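Local coordinates for protein antitoxin of toxin-antitoxin system VAPB (Rickettsia felis, PDB 3ZVK) that neutralises its cognate toxin VapC2 as the antitoxin of a type II toxin-antitoxin pair and binds DNA, here a fragment of their promoter, at residues F[5-8]-F[13-16]; F[27-32]-F[38-43]. All coordinates share one frame; numbering follows the deposited sequence.

Interaction 1 (F[5-8]-F[13-16]). With nucleotides of chain J.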
loop_
_atom_site.group_PDB
_atom_site.type_symbol
_atom_site.label_atom_id
_atom_site.label_comp_id
_atom_site.label_asym_id
_atom_site.label_seq_id
_atom_site.Cartn_x
_atom_site.Cartn_y
_atom_site.Cartn_z
ATOM N N LYS F 5 -24.173 8.559 -3.545
ATOM C CA LYS F 5 -25.324 9.083 -2.830
ATOM C C LYS F 5 -24.993 10.300 -1.974
ATOM O O LYS F 5 -23.900 10.404 -1.405
ATOM C CB LYS F 5 -26.031 7.995 -2.021
ATOM C CG LYS F 5 -26.793 7.019 -2.907
ATOM C CD LYS F 5 -27.606 6.013 -2.084
ATOM C CE LYS F 5 -27.943 4.711 -2.790
ATOM N NZ LYS F 5 -28.577 4.893 -4.121
ATOM N N ILE F 6 -25.944 11.236 -1.923
ATOM C CA ILE F 6 -25.897 12.437 -1.094
ATOM C C ILE F 6 -26.685 12.117 0.189
ATOM O O ILE F 6 -27.770 11.532 0.120
ATOM C CB ILE F 6 -26.419 13.685 -1.852
ATOM C CG1 ILE F 6 -25.353 14.183 -2.832
ATOM C CG2 ILE F 6 -26.796 14.814 -0.890
ATOM C CD1 ILE F 6 -25.879 14.553 -4.093
ATOM N N PHE F 7 -26.093 12.421 1.356
ATOM C CA PHE F 7 -26.725 12.175 2.653
ATOM C C PHE F 7 -26.381 13.319 3.599
ATOM O O PHE F 7 -25.586 14.183 3.252
ATOM C CB PHE F 7 -26.307 10.788 3.216
ATOM C CG PHE F 7 -24.855 10.679 3.607
ATOM C CD1 PHE F 7 -23.874 10.438 2.648
ATOM C CD2 PHE F 7 -24.461 10.850 4.932
ATOM C CE1 PHE F 7 -22.526 10.377 3.004
ATOM C CE2 PHE F 7 -23.113 10.783 5.288
ATOM C CZ PHE F 7 -22.156 10.546 4.321
ATOM N N MET F 8 -26.993 13.345 4.776
ATOM C CA MET F 8 -26.747 14.386 5.778
ATOM C C MET F 8 -25.851 13.861 6.887
ATOM O O MET F 8 -26.014 12.723 7.363
ATOM C CB MET F 8 -28.058 14.918 6.383
ATOM C CG MET F 8 -28.966 15.630 5.379
ATOM S SD MET F 8 -28.210 17.052 4.537
ATOM C CE MET F 8 -29.593 17.592 3.493
ATOM N N GLN F 13 -24.305 18.638 4.273
ATOM C CA GLN F 13 -24.585 17.678 3.220
ATOM C C GLN F 13 -23.287 16.912 2.947
ATOM O O GLN F 13 -22.202 17.473 3.074
ATOM C CB GLN F 13 -24.999 18.429 1.962
ATOM C CG GLN F 13 -25.972 17.651 1.125
ATOM C CD GLN F 13 -26.231 18.359 -0.161
ATOM O OE1 GLN F 13 -25.340 18.507 -1.007
ATOM N NE2 GLN F 13 -27.461 18.788 -0.336
ATOM N N ALA F 14 -23.379 15.641 2.578
ATOM C CA ALA F 14 -22.174 14.853 2.284
ATOM C C ALA F 14 -22.404 13.921 1.115
ATOM O O ALA F 14 -23.552 13.583 0.823
ATOM C CB ALA F 14 -21.715 14.080 3.525
ATOM N N VAL F 15 -21.312 13.523 0.434
ATOM C CA VAL F 15 -21.337 12.579 -0.703
ATOM C C VAL F 15 -20.589 11.305 -0.284
ATOM O O VAL F 15 -19.459 11.392 0.171
ATOM C CB VAL F 15 -20.767 13.204 -2.008
ATOM C CG1 VAL F 15 -20.785 12.219 -3.163
ATOM C CG2 VAL F 15 -21.529 14.454 -2.391
ATOM N N ARG F 16 -21.236 10.143 -0.382
ATOM C CA ARG F 16 -20.607 8.877 -0.010
ATOM C C ARG F 16 -19.798 8.397 -1.205
ATOM O O ARG F 16 -20.377 8.124 -2.254
ATOM C CB ARG F 16 -21.663 7.848 0.394
ATOM C CG ARG F 16 -21.131 6.828 1.371
ATOM C CD ARG F 16 -22.169 5.772 1.714
ATOM N NE ARG F 16 -23.122 6.271 2.699
ATOM C CZ ARG F 16 -24.385 6.592 2.438
ATOM N NH1 ARG F 16 -24.890 6.399 1.226
ATOM N NH2 ARG F 16 -25.160 7.088 3.391
ATOM P P DT J 19 -24.619 3.379 -1.112
ATOM O OP1 DT J 19 -25.277 3.172 -2.418
ATOM O OP2 DT J 19 -23.919 4.671 -0.863
ATOM O "O5'" DT J 19 -25.739 3.161 0.007
ATOM C "C5'" DT J 19 -26.540 1.973 0.059
ATOM C "C4'" DT J 19 -27.485 1.958 1.251
ATOM O "O4'" DT J 19 -26.784 1.605 2.468
ATOM C "C3'" DT J 19 -28.196 3.272 1.536
ATOM O "O3'" DT J 19 -29.585 3.046 1.576
ATOM C "C2'" DT J 19 -27.662 3.747 2.885
ATOM C "C1'" DT J 19 -27.268 2.428 3.522
ATOM N N1 DT J 19 -26.243 2.483 4.595
ATOM C C2 DT J 19 -26.542 1.885 5.812
ATOM O O2 DT J 19 -27.638 1.404 6.105
ATOM N N3 DT J 19 -25.489 1.886 6.710
ATOM C C4 DT J 19 -24.209 2.386 6.525
ATOM O O4 DT J 19 -23.426 2.361 7.466
ATOM C C5 DT J 19 -23.953 2.978 5.233
ATOM C C7 DT J 19 -22.609 3.561 4.927
ATOM C C6 DT J 19 -24.969 3.001 4.345
ATOM P P DA J 20 -30.623 4.250 1.393
ATOM O OP1 DA J 20 -31.787 3.712 0.658
ATOM O OP2 DA J 20 -29.914 5.437 0.842
ATOM O "O5'" DA J 20 -31.047 4.582 2.893
ATOM C "C5'" DA J 20 -31.500 3.642 3.834
ATOM C "C4'" DA J 20 -31.242 4.172 5.231
ATOM O "O4'" DA J 20 -29.850 4.020 5.624
ATOM C "C3'" DA J 20 -31.557 5.649 5.429
ATOM O "O3'" DA J 20 -32.573 5.773 6.393
ATOM C "C2'" DA J 20 -30.235 6.236 5.924
ATOM C "C1'" DA J 20 -29.587 5.024 6.573
ATOM N N9 DA J 20 -28.156 5.156 6.847
ATOM C C8 DA J 20 -27.235 5.802 6.066
ATOM N N7 DA J 20 -26.017 5.787 6.559
ATOM C C5 DA J 20 -26.146 5.113 7.753
ATOM C C6 DA J 20 -25.207 4.788 8.753
ATOM N N6 DA J 20 -23.915 5.127 8.646
ATOM N N1 DA J 20 -25.634 4.092 9.841
ATOM C C2 DA J 20 -26.938 3.777 9.934
ATOM N N3 DA J 20 -27.915 4.049 9.053
ATOM C C4 DA J 20 -27.457 4.719 7.963
#

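Interaction 2 (F[27-32]-F[38-43])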
loop_
_atom_site.group_PDB
_atom_site.type_symbol
_atom_site.label_atom_id
_atom_site.label_comp_id
_atom_site.label_asym_id
_atom_site.label_seq_id
_atom_site.Cartn_x
_atom_site.Cartn_y
_atom_site.Cartn_z
ATOM N N GLU F 27 -8.154 15.844 3.751
ATOM C CA GLU F 27 -8.686 17.082 3.231
ATOM C C GLU F 27 -8.538 17.125 1.716
ATOM O O GLU F 27 -7.577 16.585 1.169
ATOM C CB GLU F 27 -7.957 18.274 3.859
ATOM C CG GLU F 27 -8.485 18.655 5.231
ATOM C CD GLU F 27 -7.939 19.949 5.803
ATOM O OE1 GLU F 27 -6.698 20.128 5.793
ATOM O OE2 GLU F 27 -8.752 20.784 6.266
ATOM N N VAL F 28 -9.490 17.780 1.038
ATOM C CA VAL F 28 -9.478 17.962 -0.409
ATOM C C VAL F 28 -9.813 19.382 -0.778
ATOM O O VAL F 28 -10.509 20.075 -0.043
ATOM C CB VAL F 28 -10.387 16.969 -1.188
ATOM C CG1 VAL F 28 -9.810 15.558 -1.209
ATOM C CG2 VAL F 28 -11.838 16.986 -0.701
ATOM N N SER F 29 -9.352 19.796 -1.949
ATOM C CA SER F 29 -9.635 21.102 -2.537
ATOM C C SER F 29 -10.983 20.972 -3.290
ATOM O O SER F 29 -11.208 19.958 -3.942
ATOM C CB SER F 29 -8.508 21.496 -3.492
ATOM O OG SER F 29 -8.707 21.073 -4.838
ATOM N N VAL F 30 -11.883 21.945 -3.176
ATOM C CA VAL F 30 -13.169 21.926 -3.890
ATOM C C VAL F 30 -13.213 23.140 -4.795
ATOM O O VAL F 30 -13.135 24.267 -4.306
ATOM C CB VAL F 30 -14.436 21.881 -2.983
ATOM C CG1 VAL F 30 -15.703 21.672 -3.807
ATOM C CG2 VAL F 30 -14.316 20.832 -1.899
ATOM N N ILE F 31 -13.345 22.912 -6.105
ATOM C CA ILE F 31 -13.386 23.957 -7.133
ATOM C C ILE F 31 -14.604 23.762 -8.062
ATOM O O ILE F 31 -14.853 22.643 -8.495
ATOM C CB ILE F 31 -12.011 23.974 -7.885
ATOM C CG1 ILE F 31 -10.983 24.780 -7.074
ATOM C CG2 ILE F 31 -12.096 24.533 -9.310
ATOM C CD1 ILE F 31 -9.711 24.060 -6.887
ATOM N N PRO F 32 -15.389 24.807 -8.369
ATOM C CA PRO F 32 -16.528 24.612 -9.293
ATOM C C PRO F 32 -16.085 24.382 -10.751
ATOM O O PRO F 32 -15.046 24.884 -11.170
ATOM C CB PRO F 32 -17.348 25.912 -9.139
ATOM C CG PRO F 32 -16.370 26.927 -8.708
ATOM C CD PRO F 32 -15.261 26.218 -7.951
ATOM N N VAL F 38 -14.811 19.964 -8.800
ATOM C CA VAL F 38 -13.605 19.145 -8.860
ATOM C C VAL F 38 -13.093 19.010 -7.420
ATOM O O VAL F 38 -13.029 20.017 -6.699
ATOM C CB VAL F 38 -12.504 19.740 -9.787
ATOM C CG1 VAL F 38 -11.240 18.872 -9.780
ATOM C CG2 VAL F 38 -13.016 19.898 -11.208
ATOM N N LEU F 39 -12.757 17.771 -7.011
ATOM C CA LEU F 39 -12.170 17.456 -5.712
ATOM C C LEU F 39 -10.769 16.916 -6.013
ATOM O O LEU F 39 -10.614 16.019 -6.850
ATOM C CB LEU F 39 -12.992 16.418 -4.891
ATOM C CG LEU F 39 -14.503 16.572 -4.687
ATOM C CD1 LEU F 39 -15.005 15.449 -3.849
ATOM C CD2 LEU F 39 -14.852 17.798 -3.929
ATOM N N GLN F 40 -9.743 17.499 -5.383
ATOM C CA GLN F 40 -8.348 17.084 -5.587
ATOM C C GLN F 40 -7.632 16.879 -4.243
ATOM O O GLN F 40 -7.877 17.662 -3.325
ATOM C CB GLN F 40 -7.571 18.091 -6.467
ATOM C CG GLN F 40 -7.972 18.178 -7.963
ATOM C CD GLN F 40 -7.862 16.912 -8.810
ATOM O OE1 GLN F 40 -8.658 16.696 -9.742
ATOM N NE2 GLN F 40 -6.855 16.069 -8.552
ATOM N N PRO F 41 -6.741 15.861 -4.093
ATOM C CA PRO F 41 -6.066 15.664 -2.790
ATOM C C PRO F 41 -5.297 16.889 -2.293
ATOM O O PRO F 41 -4.438 17.416 -3.001
ATOM C CB PRO F 41 -5.153 14.450 -3.019
ATOM C CG PRO F 41 -5.092 14.260 -4.497
ATOM C CD PRO F 41 -6.343 14.821 -5.071
ATOM N N LEU F 42 -5.651 17.371 -1.091
ATOM C CA LEU F 42 -5.038 18.546 -0.477
ATOM C C LEU F 42 -4.325 18.224 0.857
ATOM O O LEU F 42 -4.872 18.494 1.942
ATOM C CB LEU F 42 -6.080 19.656 -0.303
ATOM C CG LEU F 42 -5.557 21.045 -0.034
ATOM C CD1 LEU F 42 -5.444 21.843 -1.324
ATOM C CD2 LEU F 42 -6.452 21.742 0.916
ATOM N N PRO F 43 -3.098 17.644 0.811
ATOM C CA PRO F 43 -2.376 17.408 2.073
ATOM C C PRO F 43 -1.644 18.680 2.530
ATOM O O PRO F 43 -1.189 19.478 1.696
ATOM C CB PRO F 43 -1.414 16.270 1.724
ATOM C CG PRO F 43 -1.165 16.415 0.234
ATOM C CD PRO F 43 -2.273 17.268 -0.361
#

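Interaction 1 (F[5-8]-F[13-16])
Arg-16 bonds to Lys-5 through its main chain and to the DNA backbone through its side chain. Its amide N donates to Lys-5 O at 2.9 Å, while NH1 reaches OP2 of DT19 of chain J at 2.9 Å, with 153° at the hydrogen. Next along the hairpin, Phe-7 and Ala-14 form an antiparallel hydrogen-bonded pair, Phe-7 N to Ala-14 O at 2.8 Å and Ala-14 N to Phe-7 O at 2.7 Å. Bent at chi3 (-79°), the Arg-16 chain lays its guanidinium flat on the Phe-7 ring, planes 13° apart and centres 4.4 Å apart, an off-centre cation-pi stack. Beyond it, C6 of DT19 lies over the opposite guanidinium face, displaced toward its rim. The other face of the Phe-7 ring rests on Ala-14, whose CB is 3.6 Å from CZ in a CH-pi contact. On the reverse side, Ile-6 CG2 meets Gln-13 CG at 3.6 Å, and Ile-6 CG1 touches Val-15 CG2 at 3.9 Å. Gln-13 NE2 donates to Phe-23 O of the second subunit, and Arg-16 NE bonds Asn-9 OD1 of that subunit. Held between ring and thymine and bonded to phosphate and partner chain, the guanidinium should be restricted in rotation; its positive charge probably favours the DT19 phosphate, while the bond to Asn-9 of the second subunit couples that grip to the dimer.

Interaction 2 (F[27-32]-F[38-43])
Leu-42, Ser-29 and Val-38 lose the most surface where residues 27-32 meet 38-43. Leu-42 lies just past the end of strand 36-41 and still turns its side chain back on the opposite strand. With CG anti to the backbone N (chi1 -164°), it brings CD1 to 3.8 Å from Ser-29 CB, and its CB sits 3.7 Å from Ser-29 N. Its own amide donates to Glu-27 O at 3.1 Å, so the backbone pairing outlasts the strand by one residue. Ser-29 is bonded through both its N-H and its C=O to Gln-40: its N-H points straight at Gln-40 O, 2.9 Å away and in the carbonyl plane, and its O accepts Gln-40 N on a lone pair at 3.2 Å. The OG of Ser-29 lies against Gln-40 CB at 3.6 Å. At the other end of the pairing, Val-38 is bonded twice to Ile-31, N to Ile-31 O at 2.7 Å and O from Ile-31 N at 3.0 Å; its isopropyl group shares a face with Ile-31, Ser-29 and Gln-40. The opposite, more buried face carries Val-30 and Leu-39, lying side by side with Leu-39 CD2 against both methyls of Val-30. That face meets the second subunit, where Val-30 packs on Ala-4, Leu-39 on its counterpart Leu-39 and the neighbouring Val-28 on Ile-6. Glu-27 OE2 forms a salt bridge to Lys-5 NZ of the second subunit. This second hairpin of the chain, made by strands 27-33 and 36-41, is extended across the dimer interface by antiparallel pairing with a strand of that subunit, and shortly after it the chain enters helix 46-55.

The two interactions follow in series along the chain: interaction 1 builds the hairpin of strands 3-9 and 12-17, interaction 2 that of strands 27-33 and 36-41. Their centres lie 16 Å apart and their nearest atoms about 6 Å, so they do not touch each other within this chain. Both belong to the SpoVT-AbrB/MazE family region, and both pair with strands of the second subunit, consistent with the swapped-hairpin dimer of the AbrB/MazE family. Interaction 1 faces the DNA directly, whereas interaction 2 comes no nearer than about 6 Å. Between chains the hairpins do meet: that of interaction 1 in one subunit packs against that of interaction 2 in the other, Ile-6 on Val-28 across the dimer.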